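Phospholipase C beta (Meleagris gallopavo, PDB 1JAD) is a signalling protein of the phospholipase C beta family whose C-terminal part, present here in two copies, folds into very long packed helices. Local coordinates at residues Ala19-Leu24 against Arg206-Lys211; Glu43-Gly48 against Glu92-Gly97; Glu78-Leu83 against Asn240-Val245. One frame throughout, in Å; residues are numbered along the deposited sequence.

The three contacts are spaced along an elongated bundle, built mainly from helices 28-64, 75-155 and 161-245. Contact 1 joins the short N-terminal helix 21-24 to helix 161-245, near the centre of the chain, and contact 2 is nested within the chain loop it closes. Contact 2 pairs helix 28-64 with helix 75-155; its centre lies about 30 Å from that of contact 1. Contact 3 brings helices 75-155 and 161-245 together far from the chain's centre, about 22 Å from contact 2 and about 50 Å from contact 1, centre to centre. None touches another: even contacts 2 and 3, which share helix 75-155, keep their nearest atoms about 11 Å apart.

Contact 1. Residues Ala19-Leu24 against Arg206-Lys211; sequences ASLAEL and RAIQEK
A short capped helix, residues 21-24, meets the long helix 161-245 through Leu21, which reaches onto the face carrying Ala207, Ile208 and Lys211. The branch of Leu21 is divided among the three: its CG lies 4.3 Å from Ile208 CG1, while its CD1 comes 4.3 Å from Ala207 O and equally close to Lys211 CB. Ala207 O accepts from Lys211 N at 2.9 Å, and the Leu21 methyl meets this carbonyl by van der Waals contact. Lys211 offers its CB to the leucine, but the turn at its second torsion (chi2 62°) carries the rest of the chain off, and its ammonium end leads away from the short helix. The N-terminus of helix 21-24 carries a capping box. Ser20, at the N-cap, accepts weakly from Glu23 N through OG at 3.4 Å, and Ser20 N gives an equally weak bond back to Glu23 OE2 at 3.3 Å. This pairing sits on the side of the helix remote from the leucine contact. Helix 75-155 supplies a third wall: Ile113 touches Leu21, Leu24 and Ile208, and Leu24 also lies on Ala117. From the far side of helix 161-245, Gln209 packs on Glu198 of the second subunit.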
loop_
_atom_site.group_PDB
_atom_site.type_symbol
_atom_site.label_atom_id
_atom_site.label_comp_id
_atom_site.label_asym_id
_atom_site.label_seq_id
_atom_site.Cartn_x
_atom_site.Cartn_y
_atom_site.Cartn_z
ATOM N N ALA A 19 0.355 9.939 9.769
ATOM C CA ALA A 19 -0.526 11.059 9.466
ATOM C C ALA A 19 -1.944 10.541 9.315
ATOM O O ALA A 19 -2.157 9.418 8.859
ATOM C CB ALA A 19 -0.078 11.751 8.178
ATOM N N SER A 20 -2.912 11.355 9.717
ATOM C CA SER A 20 -4.311 10.968 9.608
ATOM C C SER A 20 -4.838 11.370 8.236
ATOM O O SER A 20 -4.154 12.063 7.479
ATOM C CB SER A 20 -5.132 11.640 10.709
ATOM O OG SER A 20 -4.962 13.044 10.670
ATOM N N LEU A 21 -6.050 10.929 7.917
ATOM C CA LEU A 21 -6.644 11.251 6.632
ATOM C C LEU A 21 -6.779 12.767 6.573
ATOM O O LEU A 21 -6.753 13.358 5.500
ATOM C CB LEU A 21 -8.035 10.621 6.500
ATOM C CG LEU A 21 -8.519 10.229 5.098
ATOM C CD1 LEU A 21 -10.023 10.142 5.109
ATOM C CD2 LEU A 21 -8.093 11.246 4.068
ATOM N N ALA A 22 -6.921 13.381 7.745
ATOM C CA ALA A 22 -7.083 14.825 7.866
ATOM C C ALA A 22 -5.819 15.568 7.482
ATOM O O ALA A 22 -5.868 16.564 6.760
ATOM C CB ALA A 22 -7.480 15.188 9.289
ATOM N N GLU A 23 -4.683 15.094 7.978
ATOM C CA GLU A 23 -3.404 15.722 7.674
ATOM C C GLU A 23 -3.091 15.647 6.180
ATOM O O GLU A 23 -2.598 16.610 5.589
ATOM C CB GLU A 23 -2.289 15.042 8.469
ATOM C CG GLU A 23 -2.440 15.185 9.978
ATOM C CD GLU A 23 -1.308 14.527 10.746
ATOM O OE1 GLU A 23 -0.130 14.854 10.476
ATOM O OE2 GLU A 23 -1.599 13.691 11.627
ATOM N N LEU A 24 -3.395 14.499 5.584
ATOM C CA LEU A 24 -3.148 14.249 4.167
ATOM C C LEU A 24 -4.041 15.026 3.199
ATOM O O LEU A 24 -3.605 15.389 2.107
ATOM C CB LEU A 24 -3.277 12.752 3.887
ATOM C CG LEU A 24 -2.281 11.896 4.665
ATOM C CD1 LEU A 24 -2.537 10.420 4.409
ATOM C CD2 LEU A 24 -0.873 12.278 4.252
ATOM N N ARG A 206 -7.551 2.002 5.010
ATOM C CA ARG A 206 -8.951 1.643 5.102
ATOM C C ARG A 206 -9.824 2.893 5.201
ATOM O O ARG A 206 -10.870 2.973 4.579
ATOM C CB ARG A 206 -9.134 0.710 6.309
ATOM C CG ARG A 206 -10.502 0.118 6.460
ATOM C CD ARG A 206 -10.448 -1.245 7.182
ATOM N NE ARG A 206 -10.060 -1.194 8.594
ATOM C CZ ARG A 206 -8.814 -1.116 9.059
ATOM N NH1 ARG A 206 -7.776 -1.077 8.232
ATOM N NH2 ARG A 206 -8.606 -1.081 10.371
ATOM N N ALA A 207 -9.400 3.888 5.967
ATOM C CA ALA A 207 -10.207 5.105 6.069
ATOM C C ALA A 207 -10.332 5.724 4.665
ATOM O O ALA A 207 -11.407 6.155 4.245
ATOM C CB ALA A 207 -9.550 6.096 7.028
ATOM N N ILE A 208 -9.214 5.736 3.949
ATOM C CA ILE A 208 -9.132 6.284 2.595
ATOM C C ILE A 208 -10.091 5.621 1.617
ATOM O O ILE A 208 -10.811 6.304 0.885
ATOM C CB ILE A 208 -7.691 6.140 2.055
ATOM C CG1 ILE A 208 -6.747 6.986 2.916
ATOM C CG2 ILE A 208 -7.638 6.508 0.575
ATOM C CD1 ILE A 208 -5.283 6.778 2.610
ATOM N N GLN A 209 -10.091 4.292 1.599
ATOM C CA GLN A 209 -10.960 3.534 0.701
ATOM C C GLN A 209 -12.416 3.779 1.060
ATOM O O GLN A 209 -13.313 3.743 0.208
ATOM C CB GLN A 209 -10.629 2.052 0.805
ATOM C CG GLN A 209 -9.170 1.775 0.535
ATOM C CD GLN A 209 -8.784 0.344 0.831
ATOM O OE1 GLN A 209 -9.045 -0.164 1.922
ATOM N NE2 GLN A 209 -8.138 -0.307 -0.125
ATOM N N GLU A 210 -12.635 4.036 2.339
ATOM C CA GLU A 210 -13.958 4.304 2.871
ATOM C C GLU A 210 -14.405 5.658 2.311
ATOM O O GLU A 210 -15.554 5.834 1.924
ATOM C CB GLU A 210 -13.855 4.335 4.393
ATOM C CG GLU A 210 -15.149 4.345 5.146
ATOM C CD GLU A 210 -14.902 4.265 6.638
ATOM O OE1 GLU A 210 -14.281 3.265 7.081
ATOM O OE2 GLU A 210 -15.320 5.203 7.358
ATOM N N LYS A 211 -13.479 6.608 2.262
ATOM C CA LYS A 211 -13.764 7.934 1.721
ATOM C C LYS A 211 -14.154 7.778 0.242
ATOM O O LYS A 211 -15.221 8.241 -0.187
ATOM C CB LYS A 211 -12.524 8.824 1.858
ATOM C CG LYS A 211 -12.576 10.159 1.125
ATOM C CD LYS A 211 -13.693 11.056 1.625
ATOM C CE LYS A 211 -13.663 12.412 0.915
ATOM N NZ LYS A 211 -14.817 13.298 1.259
#

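Contact 2. Residues Glu43-Gly48 against Glu92-Gly97; sequences ELERKG and EEYHDG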
loop_
_atom_site.group_PDB
_atom_site.type_symbol
_atom_site.label_atom_id
_atom_site.label_comp_id
_atom_site.label_asym_id
_atom_site.label_seq_id
_atom_site.Cartn_x
_atom_site.Cartn_y
_atom_site.Cartn_z
ATOM N N GLU A 43 -15.937 22.412 -16.935
ATOM C CA GLU A 43 -15.739 22.283 -18.373
ATOM C C GLU A 43 -16.811 21.359 -18.940
ATOM O O GLU A 43 -17.374 21.628 -20.004
ATOM C CB GLU A 43 -14.354 21.716 -18.658
ATOM C CG GLU A 43 -13.227 22.623 -18.186
ATOM C CD GLU A 43 -11.854 21.988 -18.351
ATOM O OE1 GLU A 43 -11.519 21.589 -19.492
ATOM O OE2 GLU A 43 -11.113 21.895 -17.343
ATOM N N LEU A 44 -17.082 20.265 -18.230
ATOM C CA LEU A 44 -18.117 19.319 -18.642
ATOM C C LEU A 44 -19.454 20.046 -18.655
ATOM O O LEU A 44 -20.300 19.808 -19.517
ATOM C CB LEU A 44 -18.208 18.143 -17.663
ATOM C CG LEU A 44 -17.127 17.064 -17.650
ATOM C CD1 LEU A 44 -17.383 16.105 -16.491
ATOM C CD2 LEU A 44 -17.131 16.319 -18.980
ATOM N N GLU A 45 -19.637 20.929 -17.680
ATOM C CA GLU A 45 -20.866 21.695 -17.571
ATOM C C GLU A 45 -20.987 22.672 -18.739
ATOM O O GLU A 45 -22.090 22.984 -19.183
ATOM C CB GLU A 45 -20.894 22.460 -16.250
ATOM C CG GLU A 45 -22.134 23.307 -16.062
ATOM C CD GLU A 45 -22.061 24.159 -14.814
ATOM O OE1 GLU A 45 -23.010 24.933 -14.558
ATOM O OE2 GLU A 45 -21.050 24.056 -14.086
ATOM N N ARG A 46 -19.853 23.167 -19.227
ATOM C CA ARG A 46 -19.886 24.082 -20.355
ATOM C C ARG A 46 -20.297 23.283 -21.576
ATOM O O ARG A 46 -21.271 23.616 -22.249
ATOM C CB ARG A 46 -18.521 24.725 -20.600
ATOM C CG ARG A 46 -18.020 25.618 -19.473
ATOM C CD ARG A 46 -16.951 26.572 -20.000
ATOM N NE ARG A 46 -16.344 27.415 -18.968
ATOM C CZ ARG A 46 -15.394 27.013 -18.129
ATOM N NH1 ARG A 46 -14.931 25.769 -18.189
ATOM N NH2 ARG A 46 -14.894 27.866 -17.240
ATOM N N LYS A 47 -19.554 22.222 -21.858
ATOM C CA LYS A 47 -19.867 21.363 -22.991
ATOM C C LYS A 47 -21.306 20.867 -22.873
ATOM O O LYS A 47 -21.975 20.625 -23.876
ATOM C CB LYS A 47 -18.899 20.179 -23.039
ATOM C CG LYS A 47 -17.456 20.599 -23.268
ATOM C CD LYS A 47 -16.499 19.415 -23.281
ATOM C CE LYS A 47 -15.072 19.884 -23.558
ATOM N NZ LYS A 47 -14.632 20.911 -22.565
ATOM N N GLY A 48 -21.784 20.726 -21.642
ATOM C CA GLY A 48 -23.144 20.275 -21.439
ATOM C C GLY A 48 -24.152 21.331 -21.870
ATOM O O GLY A 48 -25.148 21.027 -22.526
ATOM N N GLU A 92 -29.520 12.182 -20.310
ATOM C CA GLU A 92 -29.044 10.859 -19.915
ATOM C C GLU A 92 -27.533 10.696 -20.054
ATOM O O GLU A 92 -26.874 10.224 -19.124
ATOM C CB GLU A 92 -29.759 9.766 -20.725
ATOM C CG GLU A 92 -31.262 9.635 -20.416
ATOM C CD GLU A 92 -31.968 8.555 -21.246
ATOM O OE1 GLU A 92 -33.145 8.253 -20.951
ATOM O OE2 GLU A 92 -31.358 8.013 -22.197
ATOM N N GLU A 93 -26.976 11.094 -21.195
ATOM C CA GLU A 93 -25.542 10.948 -21.395
ATOM C C GLU A 93 -24.780 11.983 -20.569
ATOM O O GLU A 93 -23.689 11.706 -20.072
ATOM C CB GLU A 93 -25.182 11.092 -22.883
ATOM C CG GLU A 93 -23.950 10.267 -23.339
ATOM C CD GLU A 93 -22.673 10.540 -22.529
ATOM O OE1 GLU A 93 -22.189 11.697 -22.527
ATOM O OE2 GLU A 93 -22.150 9.590 -21.898
ATOM N N TYR A 94 -25.361 13.172 -20.419
ATOM C CA TYR A 94 -24.729 14.247 -19.657
ATOM C C TYR A 94 -24.514 13.911 -18.175
ATOM O O TYR A 94 -23.399 14.028 -17.646
ATOM C CB TYR A 94 -25.564 15.528 -19.761
ATOM C CG TYR A 94 -25.086 16.647 -18.850
ATOM C CD1 TYR A 94 -23.823 17.221 -19.011
ATOM C CD2 TYR A 94 -25.883 17.099 -17.793
ATOM C CE1 TYR A 94 -23.361 18.212 -18.139
ATOM C CE2 TYR A 94 -25.431 18.089 -16.914
ATOM C CZ TYR A 94 -24.168 18.637 -17.091
ATOM O OH TYR A 94 -23.697 19.579 -16.193
ATOM N N HIS A 95 -25.582 13.511 -17.497
ATOM C CA HIS A 95 -25.471 13.184 -16.089
ATOM C C HIS A 95 -24.639 11.928 -15.891
ATOM O O HIS A 95 -23.810 11.876 -14.982
ATOM C CB HIS A 95 -26.865 13.034 -15.495
ATOM C CG HIS A 95 -27.665 14.300 -15.538
ATOM N ND1 HIS A 95 -27.303 15.430 -14.838
ATOM C CD2 HIS A 95 -28.787 14.625 -16.225
ATOM C CE1 HIS A 95 -28.166 16.398 -15.092
ATOM N NE2 HIS A 95 -29.076 15.935 -15.931
ATOM N N ASP A 96 -24.846 10.925 -16.746
ATOM C CA ASP A 96 -24.071 9.690 -16.660
ATOM C C ASP A 96 -22.598 10.063 -16.736
ATOM O O ASP A 96 -21.762 9.490 -16.028
ATOM C CB ASP A 96 -24.423 8.744 -17.809
ATOM C CG ASP A 96 -23.494 7.534 -17.884
ATOM O OD1 ASP A 96 -22.275 7.727 -18.101
ATOM O OD2 ASP A 96 -23.979 6.390 -17.737
ATOM N N GLY A 97 -22.297 11.031 -17.596
ATOM C CA GLY A 97 -20.933 11.500 -17.764
ATOM C C GLY A 97 -20.390 12.146 -16.505
ATOM O O GLY A 97 -19.223 11.946 -16.160
#
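The ring of Tyr94 presents one edge to the backbone of helix 28-64, with Leu44 O and Glu45 CA both near the ring plane. Tyr94 CE1 is the atom that approaches most closely, 3.7 Å from Leu44 O, and Tyr94 OH ends 3.8 Å from Glu45 CA. Gly48 CA stands oblique to the ring, 3.9 Å from Tyr94 CE1; with no side chain on this residue, the ring can rest directly on the helix backbone. The opposite ring edge turns to the neighbouring His95: Tyr94 CD2 lies 3.6 Å above the imidazole plane of His95, toward its rim, while His95 NE2 lies in the plane of the tyrosine ring. The two short segments run antiparallel, at 178°, as in a helical hairpin, two consecutive helices of the long bundle, and the segment axes come within 10.8 Å at their closest. The ring spans that gap because Tyr94 CG is anti to its backbone N (chi1 172°), which sends the side chain outward to its partner. Glu45 runs alongside the tyrosine, its CB 4.0 Å from Tyr94 OH, then continues extended toward the exposed surface, its carboxylate plane turned 50° from the ring. Leu44 packs on Ile98 and Arg101 of helix 75-155. On the other side of that helix Asp96 forms a salt bridge to Lys140 of the second subunit. His95 touches Tyr223 of helix 161-245.

Contact 3. Residues Glu78-Leu83 against Asn240-Val245; sequences ELKERL and NYMKEV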
loop_
_atom_site.group_PDB
_atom_site.type_symbol
_atom_site.label_atom_id
_atom_site.label_comp_id
_atom_site.label_asym_id
_atom_site.label_seq_id
_atom_site.Cartn_x
_atom_site.Cartn_y
_atom_site.Cartn_z
ATOM N N GLU A 78 -44.778 16.799 -34.326
ATOM C CA GLU A 78 -43.831 15.797 -34.799
ATOM C C GLU A 78 -42.426 16.179 -34.342
ATOM O O GLU A 78 -41.606 15.317 -34.025
ATOM C CB GLU A 78 -43.865 15.745 -36.326
ATOM C CG GLU A 78 -45.253 15.529 -36.933
ATOM C CD GLU A 78 -45.681 14.073 -36.949
ATOM O OE1 GLU A 78 -45.618 13.412 -35.887
ATOM O OE2 GLU A 78 -46.092 13.598 -38.032
ATOM N N LEU A 79 -42.161 17.480 -34.316
ATOM C CA LEU A 79 -40.864 18.001 -33.913
ATOM C C LEU A 79 -40.799 18.291 -32.421
ATOM O O LEU A 79 -39.768 18.091 -31.788
ATOM C CB LEU A 79 -40.551 19.286 -34.680
ATOM C CG LEU A 79 -40.335 19.219 -36.190
ATOM C CD1 LEU A 79 -40.256 20.625 -36.755
ATOM C CD2 LEU A 79 -39.065 18.443 -36.488
ATOM N N LYS A 80 -41.902 18.778 -31.869
ATOM C CA LYS A 80 -41.964 19.101 -30.453
ATOM C C LYS A 80 -41.578 17.889 -29.622
ATOM O O LYS A 80 -40.703 17.970 -28.766
ATOM C CB LYS A 80 -43.371 19.567 -30.085
ATOM C CG LYS A 80 -43.557 19.965 -28.636
ATOM C CD LYS A 80 -44.967 20.499 -28.426
ATOM C CE LYS A 80 -45.239 20.834 -26.968
ATOM N NZ LYS A 80 -45.170 19.622 -26.104
ATOM N N GLU A 81 -42.225 16.761 -29.883
ATOM C CA GLU A 81 -41.927 15.542 -29.143
ATOM C C GLU A 81 -40.503 15.064 -29.435
ATOM O O GLU A 81 -39.791 14.594 -28.542
ATOM C CB GLU A 81 -42.918 14.439 -29.514
ATOM C CG GLU A 81 -44.384 14.799 -29.314
ATOM C CD GLU A 81 -45.301 13.601 -29.510
ATOM O OE1 GLU A 81 -45.179 12.923 -30.551
ATOM O OE2 GLU A 81 -46.146 13.341 -28.626
ATOM N N ARG A 82 -40.102 15.185 -30.696
ATOM C CA ARG A 82 -38.776 14.771 -31.141
ATOM C C ARG A 82 -37.702 15.567 -30.409
ATOM O O ARG A 82 -36.626 15.048 -30.110
ATOM C CB ARG A 82 -38.660 14.991 -32.644
ATOM C CG ARG A 82 -37.398 14.454 -33.281
ATOM C CD ARG A 82 -37.500 14.642 -34.783
ATOM N NE ARG A 82 -38.760 14.090 -35.277
ATOM C CZ ARG A 82 -39.192 14.198 -36.529
ATOM N NH1 ARG A 82 -38.465 14.844 -37.435
ATOM N NH2 ARG A 82 -40.362 13.669 -36.872
ATOM N N LEU A 83 -38.009 16.832 -30.136
ATOM C CA LEU A 83 -37.109 17.734 -29.426
ATOM C C LEU A 83 -36.959 17.243 -27.994
ATOM O O LEU A 83 -35.854 17.125 -27.472
ATOM C CB LEU A 83 -37.692 19.145 -29.413
ATOM C CG LEU A 83 -36.941 20.194 -28.596
ATOM C CD1 LEU A 83 -35.531 20.368 -29.131
ATOM C CD2 LEU A 83 -37.700 21.511 -28.660
ATOM N N ASN A 240 -41.491 26.627 -22.329
ATOM C CA ASN A 240 -40.974 27.991 -22.332
ATOM C C ASN A 240 -40.392 28.284 -23.709
ATOM O O ASN A 240 -40.491 29.402 -24.216
ATOM C CB ASN A 240 -39.862 28.155 -21.287
ATOM C CG ASN A 240 -40.386 28.193 -19.861
ATOM O OD1 ASN A 240 -41.103 27.292 -19.420
ATOM N ND2 ASN A 240 -40.015 29.239 -19.129
ATOM N N TYR A 241 -39.781 27.260 -24.299
ATOM C CA TYR A 241 -39.151 27.361 -25.612
ATOM C C TYR A 241 -40.174 27.574 -26.733
ATOM O O TYR A 241 -39.923 28.331 -27.675
ATOM C CB TYR A 241 -38.332 26.094 -25.875
ATOM C CG TYR A 241 -37.539 26.107 -27.158
ATOM C CD1 TYR A 241 -36.511 27.028 -27.355
ATOM C CD2 TYR A 241 -37.809 25.190 -28.174
ATOM C CE1 TYR A 241 -35.767 27.037 -28.533
ATOM C CE2 TYR A 241 -37.072 25.189 -29.356
ATOM C CZ TYR A 241 -36.052 26.114 -29.528
ATOM O OH TYR A 241 -35.314 26.110 -30.689
HETATM N N MSE A 242 -41.324 26.912 -26.626
HETATM C CA MSE A 242 -42.375 27.036 -27.633
HETATM C C MSE A 242 -43.084 28.387 -27.567
HETATM O O MSE A 242 -44.057 28.623 -28.283
HETATM C CB MSE A 242 -43.406 25.908 -27.486
HETATM C CG MSE A 242 -42.852 24.509 -27.743
HETATM SE SE MSE A 242 -42.109 24.288 -29.391
HETATM C CE MSE A 242 -43.539 24.535 -30.482
ATOM N N LYS A 243 -42.599 29.267 -26.699
ATOM C CA LYS A 243 -43.173 30.596 -26.562
ATOM C C LYS A 243 -42.151 31.599 -27.079
ATOM O O LYS A 243 -42.453 32.772 -27.288
ATOM C CB LYS A 243 -43.504 30.881 -25.097
ATOM C CG LYS A 243 -44.532 29.931 -24.508
ATOM C CD LYS A 243 -44.854 30.278 -23.064
ATOM C CE LYS A 243 -45.908 29.348 -22.496
ATOM N NZ LYS A 243 -46.235 29.674 -21.080
ATOM N N GLU A 244 -40.933 31.113 -27.288
ATOM C CA GLU A 244 -39.837 31.935 -27.778
ATOM C C GLU A 244 -39.738 31.743 -29.287
ATOM O O GLU A 244 -39.089 32.528 -29.981
ATOM C CB GLU A 244 -38.525 31.496 -27.117
ATOM C CG GLU A 244 -38.558 31.495 -25.591
ATOM C CD GLU A 244 -37.305 30.892 -24.971
ATOM O OE1 GLU A 244 -36.200 31.429 -25.195
ATOM O OE2 GLU A 244 -37.424 29.874 -24.256
ATOM N N VAL A 245 -40.389 30.694 -29.784
ATOM C CA VAL A 245 -40.366 30.376 -31.208
ATOM C C VAL A 245 -41.556 30.947 -31.975
ATOM O O VAL A 245 -41.380 31.729 -32.911
ATOM C CB VAL A 245 -40.334 28.842 -31.437
ATOM C CG1 VAL A 245 -40.263 28.539 -32.926
ATOM C CG2 VAL A 245 -39.144 28.228 -30.718
#
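Apolar contact carries the meeting of Leu83 with Tyr241: Leu83 CD2 lies 3.7 Å from Tyr241 CD2 and 3.8 Å from Tyr241 CE2. The two side chains cross at a slant, so the methyl group rides oblique to the ring. Both are launched in the same way, with CG anti to the backbone N, at a chi1 of 174° in Leu83 and -176° in Tyr241, and this brings methyl and ring together between the helices. One face of the Tyr241 ring is covered from its own segment by Val245 CG2, 3.9 Å above the ring plane and over its centre. A looser aliphatic touch lies beside this pair, Lys80 CE standing 4.5 Å from CG of Met242, which is built as selenomethionine.

The polar interactions of these side chains lead elsewhere. Lys80 NZ forms a salt bridge with Glu84 on its own helix, and Tyr241 OH makes weak hydrogen bonds to Leu56 O and Ser60 OG. Helices 75-155 and 161-245 meet here with helix 28-64 beside them, three helices of the elongated bundle; the last supplies Tyr59 against Leu83 and Phe63 against Met242. In the backbone, helix 161-245 is kinked here, Glu244 N bonding to Tyr241 O, three residues back, at 3.0 Å.

The attraction between these two segments probably comes mostly from dispersion and hydrophobic burial, while Tyr241 OH adds weak links to helix 28-64.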